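Local coordinates for protein Cj0977 (Campylobacter jejuni, PDB 3BNV) that is of unknown molecular function but acts as a sigma28-regulated, nonflagellar virulence factor with a hot-dog fold, at residues Pro99-His111 / Arg121-Lys133. Sequence-based numbering, arbitrary orientation.
Sequences PLKLGDVLELEAH and RDVKVVGHVKEIK
Both methyls of Val129 lie over one face of the Asp104 carboxylate, CG1 reaching Asp104 CG at 3.9 Å and the two side chains crossing at about a right angle. The backbone N of Lys101 donates to Asp104 OD2 from the opposite face, 45° out of the carboxylate plane, and so ties the acid back to the first residue of the type II turn Lys101-Asp104. Leu100 adds its CG to the same valine, 4.2 Å from Val129 CG2. The carboxylate of Glu107 is tied by a water: at the end of an extended chain, OE1 accepts from a molecule that also donates to Val105 O and accepts from Lys130 N, linking the strand to the type II' turn Val129-Ile132. Farther along, the ring of His111 meets that of Tyr46 on the neighbouring strand 46-52, their planes about 55° apart.

Along the hairpin, three hydrogen-bonded pairs, Glu107-His128, Glu109-Val126 and His111-Lys124, join the antiparallel strands; Glu107 N to His128 O measures 2.8 Å. Their side chains share the more open face of the sheet. On the buried face, Ala110 CB sits 3.8 Å from Val123 CG1 and 4.3 Å from Val125 CG2. Leu106, with CG anti to its own N (chi1 178°), lays CD1 against the Gly127-His128 peptide, 3.7 Å from His128 N, on the side where Gly127 carries no side chain. Leu106, Leu108 and Val123 also touch helix 67-82. The hairpin forms the two central strands of the six-stranded antiparallel sheet, and such a sheet curled round a long helix, here 67-82, is the hallmark of the hot-dog fold.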
loop_
_atom_site.group_PDB
_atom_site.type_symbol
_atom_site.label_atom_id
_atom_site.label_comp_id
_atom_site.label_asym_id
_atom_site.label_seq_id
_atom_site.Cartn_x
_atom_site.Cartn_y
_atom_site.Cartn_z
ATOM N N PRO A 99 -12.590 1.319 7.224
ATOM C CA PRO A 99 -11.454 2.225 7.040
ATOM C C PRO A 99 -11.006 2.791 8.354
ATOM O O PRO A 99 -11.790 2.894 9.279
ATOM C CB PRO A 99 -12.053 3.334 6.195
ATOM C CG PRO A 99 -13.478 3.383 6.655
ATOM C CD PRO A 99 -13.880 1.966 6.925
ATOM N N LEU A 100 -9.734 3.152 8.439
ATOM C CA LEU A 100 -9.201 3.828 9.619
ATOM C C LEU A 100 -9.584 5.303 9.659
ATOM O O LEU A 100 -9.898 5.905 8.629
ATOM C CB LEU A 100 -7.687 3.693 9.680
ATOM C CG LEU A 100 -7.293 2.426 10.436
ATOM C CD1 LEU A 100 -7.715 1.193 9.676
ATOM C CD2 LEU A 100 -5.808 2.383 10.687
ATOM N N LYS A 101 -9.549 5.861 10.863
ATOM C CA LYS A 101 -9.860 7.235 11.114
ATOM C C LYS A 101 -8.596 7.881 11.683
ATOM O O LYS A 101 -7.895 7.260 12.485
ATOM C CB LYS A 101 -11.017 7.287 12.124
ATOM C CG LYS A 101 -11.425 8.675 12.543
ATOM C CD LYS A 101 -12.925 8.892 12.420
ATOM C CE LYS A 101 -13.681 8.568 13.692
ATOM N NZ LYS A 101 -15.149 8.683 13.459
ATOM N N LEU A 102 -8.294 9.116 11.271
ATOM C CA LEU A 102 -7.125 9.819 11.808
ATOM C C LEU A 102 -7.171 9.825 13.326
ATOM O O LEU A 102 -8.185 10.175 13.909
ATOM C CB LEU A 102 -7.057 11.251 11.280
ATOM C CG LEU A 102 -5.951 12.156 11.806
ATOM C CD1 LEU A 102 -4.586 11.579 11.583
ATOM C CD2 LEU A 102 -6.039 13.481 11.133
ATOM N N GLY A 103 -6.075 9.429 13.955
ATOM C CA GLY A 103 -6.033 9.257 15.404
ATOM C C GLY A 103 -6.025 7.793 15.832
ATOM O O GLY A 103 -5.627 7.455 16.943
ATOM N N ASP A 104 -6.495 6.913 14.962
ATOM C CA ASP A 104 -6.475 5.489 15.265
ATOM C C ASP A 104 -5.050 4.968 15.252
ATOM O O ASP A 104 -4.224 5.432 14.465
ATOM C CB ASP A 104 -7.296 4.689 14.240
ATOM C CG ASP A 104 -8.782 4.719 14.541
ATOM O OD1 ASP A 104 -9.145 5.053 15.687
ATOM O OD2 ASP A 104 -9.584 4.391 13.639
ATOM N N VAL A 105 -4.754 4.003 16.115
ATOM C CA VAL A 105 -3.556 3.235 15.906
ATOM C C VAL A 105 -3.884 1.786 15.561
ATOM O O VAL A 105 -4.643 1.118 16.235
ATOM C CB VAL A 105 -2.502 3.391 17.044
ATOM C CG1 VAL A 105 -2.995 4.289 18.104
ATOM C CG2 VAL A 105 -2.058 2.041 17.589
ATOM N N LEU A 106 -3.311 1.328 14.466
ATOM C CA LEU A 106 -3.532 -0.007 13.982
ATOM C C LEU A 106 -2.480 -0.948 14.553
ATOM O O LEU A 106 -1.280 -0.634 14.586
ATOM C CB LEU A 106 -3.432 0.016 12.474
ATOM C CG LEU A 106 -3.582 -1.284 11.702
ATOM C CD1 LEU A 106 -5.027 -1.756 11.758
ATOM C CD2 LEU A 106 -3.164 -1.005 10.279
ATOM N N GLU A 107 -2.936 -2.104 15.020
ATOM C CA GLU A 107 -2.043 -3.120 15.553
ATOM C C GLU A 107 -2.016 -4.334 14.592
ATOM O O GLU A 107 -3.023 -4.993 14.391
ATOM C CB GLU A 107 -2.509 -3.499 16.955
ATOM C CG GLU A 107 -2.488 -2.333 17.893
ATOM C CD GLU A 107 -2.933 -2.673 19.334
ATOM O OE1 GLU A 107 -3.977 -2.079 19.780
ATOM O OE2 GLU A 107 -2.229 -3.524 19.997
ATOM N N LEU A 108 -0.869 -4.607 13.977
ATOM C CA LEU A 108 -0.779 -5.705 13.017
ATOM C C LEU A 108 0.001 -6.911 13.563
ATOM O O LEU A 108 0.986 -6.749 14.266
ATOM C CB LEU A 108 -0.163 -5.217 11.704
ATOM C CG LEU A 108 -0.790 -3.958 11.098
ATOM C CD1 LEU A 108 -0.229 -2.649 11.662
ATOM C CD2 LEU A 108 -0.645 -3.945 9.588
ATOM N N GLU A 109 -0.464 -8.112 13.250
ATOM C CA GLU A 109 0.308 -9.322 13.515
ATOM C C GLU A 109 0.452 -10.108 12.232
ATOM O O GLU A 109 -0.499 -10.210 11.455
ATOM C CB GLU A 109 -0.350 -10.215 14.555
ATOM C CG GLU A 109 -0.454 -9.591 15.889
ATOM C CD GLU A 109 -1.083 -10.513 16.907
ATOM O OE1 GLU A 109 -1.836 -10.000 17.775
ATOM O OE2 GLU A 109 -0.828 -11.742 16.855
ATOM N N ALA A 110 1.632 -10.673 12.020
ATOM C CA ALA A 110 1.912 -11.463 10.814
ATOM C C ALA A 110 2.445 -12.834 11.170
ATOM O O ALA A 110 3.321 -12.956 12.023
ATOM C CB ALA A 110 2.918 -10.723 9.930
ATOM N N HIS A 111 1.922 -13.868 10.526
ATOM C CA HIS A 111 2.377 -15.238 10.776
ATOM C C HIS A 111 2.638 -15.882 9.437
ATOM O O HIS A 111 1.745 -15.914 8.577
ATOM C CB HIS A 111 1.314 -16.035 11.489
ATOM C CG HIS A 111 0.928 -15.485 12.821
ATOM N ND1 HIS A 111 1.475 -15.946 14.000
ATOM C CD2 HIS A 111 0.021 -14.542 13.166
ATOM C CE1 HIS A 111 0.938 -15.292 15.017
ATOM N NE2 HIS A 111 0.039 -14.447 14.538
ATOM N N ARG A 121 7.122 -17.621 0.304
ATOM C CA ARG A 121 6.407 -17.791 1.565
ATOM C C ARG A 121 5.068 -17.066 1.562
ATOM O O ARG A 121 4.963 -15.933 1.045
ATOM C CB ARG A 121 7.228 -17.184 2.696
ATOM C CG ARG A 121 8.693 -17.459 2.651
ATOM C CD ARG A 121 8.991 -18.892 3.080
ATOM N NE ARG A 121 8.217 -19.265 4.253
ATOM C CZ ARG A 121 8.673 -19.215 5.500
ATOM N NH1 ARG A 121 9.905 -18.815 5.755
ATOM N NH2 ARG A 121 7.893 -19.583 6.500
ATOM N N ASP A 122 4.060 -17.702 2.168
ATOM C CA ASP A 122 2.733 -17.076 2.357
ATOM C C ASP A 122 2.629 -16.545 3.785
ATOM O O ASP A 122 2.915 -17.252 4.736
ATOM C CB ASP A 122 1.606 -18.098 2.081
ATOM C CG ASP A 122 1.698 -18.713 0.679
ATOM O OD1 ASP A 122 2.217 -18.037 -0.238
ATOM O OD2 ASP A 122 1.257 -19.876 0.482
ATOM N N VAL A 123 2.212 -15.305 3.933
ATOM C CA VAL A 123 2.135 -14.684 5.247
ATOM C C VAL A 123 0.728 -14.180 5.532
ATOM O O VAL A 123 0.134 -13.465 4.728
ATOM C CB VAL A 123 3.124 -13.517 5.334
ATOM C CG1 VAL A 123 3.017 -12.810 6.703
ATOM C CG2 VAL A 123 4.541 -14.010 5.067
ATOM N N LYS A 124 0.194 -14.566 6.681
ATOM C CA LYS A 124 -1.154 -14.173 7.068
ATOM C C LYS A 124 -1.015 -12.922 7.950
ATOM O O LYS A 124 -0.287 -12.935 8.949
ATOM C CB LYS A 124 -1.812 -15.349 7.800
ATOM C CG LYS A 124 -3.229 -15.642 7.398
ATOM C CD LYS A 124 -4.109 -14.370 7.576
ATOM C CE LYS A 124 -5.612 -14.614 7.253
ATOM N NZ LYS A 124 -5.952 -14.350 5.809
ATOM N N VAL A 125 -1.641 -11.824 7.543
ATOM C CA VAL A 125 -1.585 -10.585 8.312
ATOM C C VAL A 125 -2.988 -10.179 8.781
ATOM O O VAL A 125 -3.968 -10.326 8.043
ATOM C CB VAL A 125 -1.028 -9.421 7.483
ATOM C CG1 VAL A 125 -0.703 -8.235 8.380
ATOM C CG2 VAL A 125 0.208 -9.854 6.685
ATOM N N VAL A 126 -3.073 -9.654 9.994
ATOM C CA VAL A 126 -4.347 -9.292 10.577
ATOM C C VAL A 126 -4.140 -7.941 11.249
ATOM O O VAL A 126 -3.093 -7.720 11.847
ATOM C CB VAL A 126 -4.767 -10.332 11.626
ATOM C CG1 VAL A 126 -4.375 -9.875 12.986
ATOM C CG2 VAL A 126 -6.220 -10.538 11.604
ATOM N N GLY A 127 -5.102 -7.022 11.123
ATOM C CA GLY A 127 -4.973 -5.694 11.745
ATOM C C GLY A 127 -6.145 -5.345 12.667
ATOM O O GLY A 127 -7.308 -5.604 12.344
ATOM N N HIS A 128 -5.849 -4.748 13.813
ATOM C CA HIS A 128 -6.869 -4.371 14.763
ATOM C C HIS A 128 -6.772 -2.892 15.110
ATOM O O HIS A 128 -5.674 -2.343 15.179
ATOM C CB HIS A 128 -6.688 -5.142 16.072
ATOM C CG HIS A 128 -7.234 -6.527 16.034
ATOM N ND1 HIS A 128 -6.465 -7.620 15.695
ATOM C CD2 HIS A 128 -8.473 -7.005 16.289
ATOM C CE1 HIS A 128 -7.206 -8.713 15.755
ATOM N NE2 HIS A 128 -8.427 -8.367 16.109
ATOM N N VAL A 129 -7.915 -2.251 15.345
ATOM C CA VAL A 129 -7.913 -1.023 16.116
ATOM C C VAL A 129 -8.631 -1.342 17.401
ATOM O O VAL A 129 -9.819 -1.656 17.392
ATOM C CB VAL A 129 -8.649 0.188 15.460
ATOM C CG1 VAL A 129 -8.641 1.339 16.425
ATOM C CG2 VAL A 129 -7.998 0.619 14.138
ATOM N N LYS A 130 -7.916 -1.222 18.513
ATOM C CA LYS A 130 -8.386 -1.706 19.818
ATOM C C LYS A 130 -8.844 -3.148 19.642
ATOM O O LYS A 130 -8.051 -3.977 19.205
ATOM C CB LYS A 130 -9.497 -0.851 20.403
ATOM C CG LYS A 130 -9.251 0.638 20.365
ATOM C CD LYS A 130 -8.772 1.164 21.676
ATOM C CE LYS A 130 -8.954 2.679 21.723
ATOM N NZ LYS A 130 -10.360 3.102 22.030
ATOM N N GLU A 131 -10.097 -3.465 19.957
ATOM C CA GLU A 131 -10.559 -4.846 19.794
ATOM C C GLU A 131 -11.232 -5.201 18.467
ATOM O O GLU A 131 -11.736 -6.302 18.302
ATOM C CB GLU A 131 -11.469 -5.327 20.926
ATOM C CG GLU A 131 -12.296 -4.313 21.733
ATOM C CD GLU A 131 -12.758 -3.101 20.960
ATOM O OE1 GLU A 131 -11.887 -2.352 20.475
ATOM O OE2 GLU A 131 -13.983 -2.867 20.885
ATOM N N ILE A 132 -11.252 -4.287 17.519
ATOM C CA ILE A 132 -11.963 -4.530 16.286
ATOM C C ILE A 132 -11.014 -4.943 15.160
ATOM O O ILE A 132 -10.047 -4.247 14.863
ATOM C CB ILE A 132 -12.759 -3.258 15.889
ATOM C CG1 ILE A 132 -13.871 -2.998 16.901
ATOM C CG2 ILE A 132 -13.350 -3.358 14.485
ATOM C CD1 ILE A 132 -14.544 -1.661 16.661
ATOM N N LYS A 133 -11.284 -6.088 14.548
ATOM C CA LYS A 133 -10.500 -6.518 13.403
ATOM C C LYS A 133 -10.892 -5.685 12.176
ATOM O O LYS A 133 -12.030 -5.687 11.749
ATOM C CB LYS A 133 -10.691 -8.016 13.153
ATOM C CG LYS A 133 -9.878 -8.538 11.984
ATOM C CD LYS A 133 -10.412 -9.875 11.479
ATOM C CE LYS A 133 -9.871 -11.034 12.309
ATOM N NZ LYS A 133 -9.807 -12.377 11.607
HETATM O O HOH W 1 -5.002 -0.282 18.466
#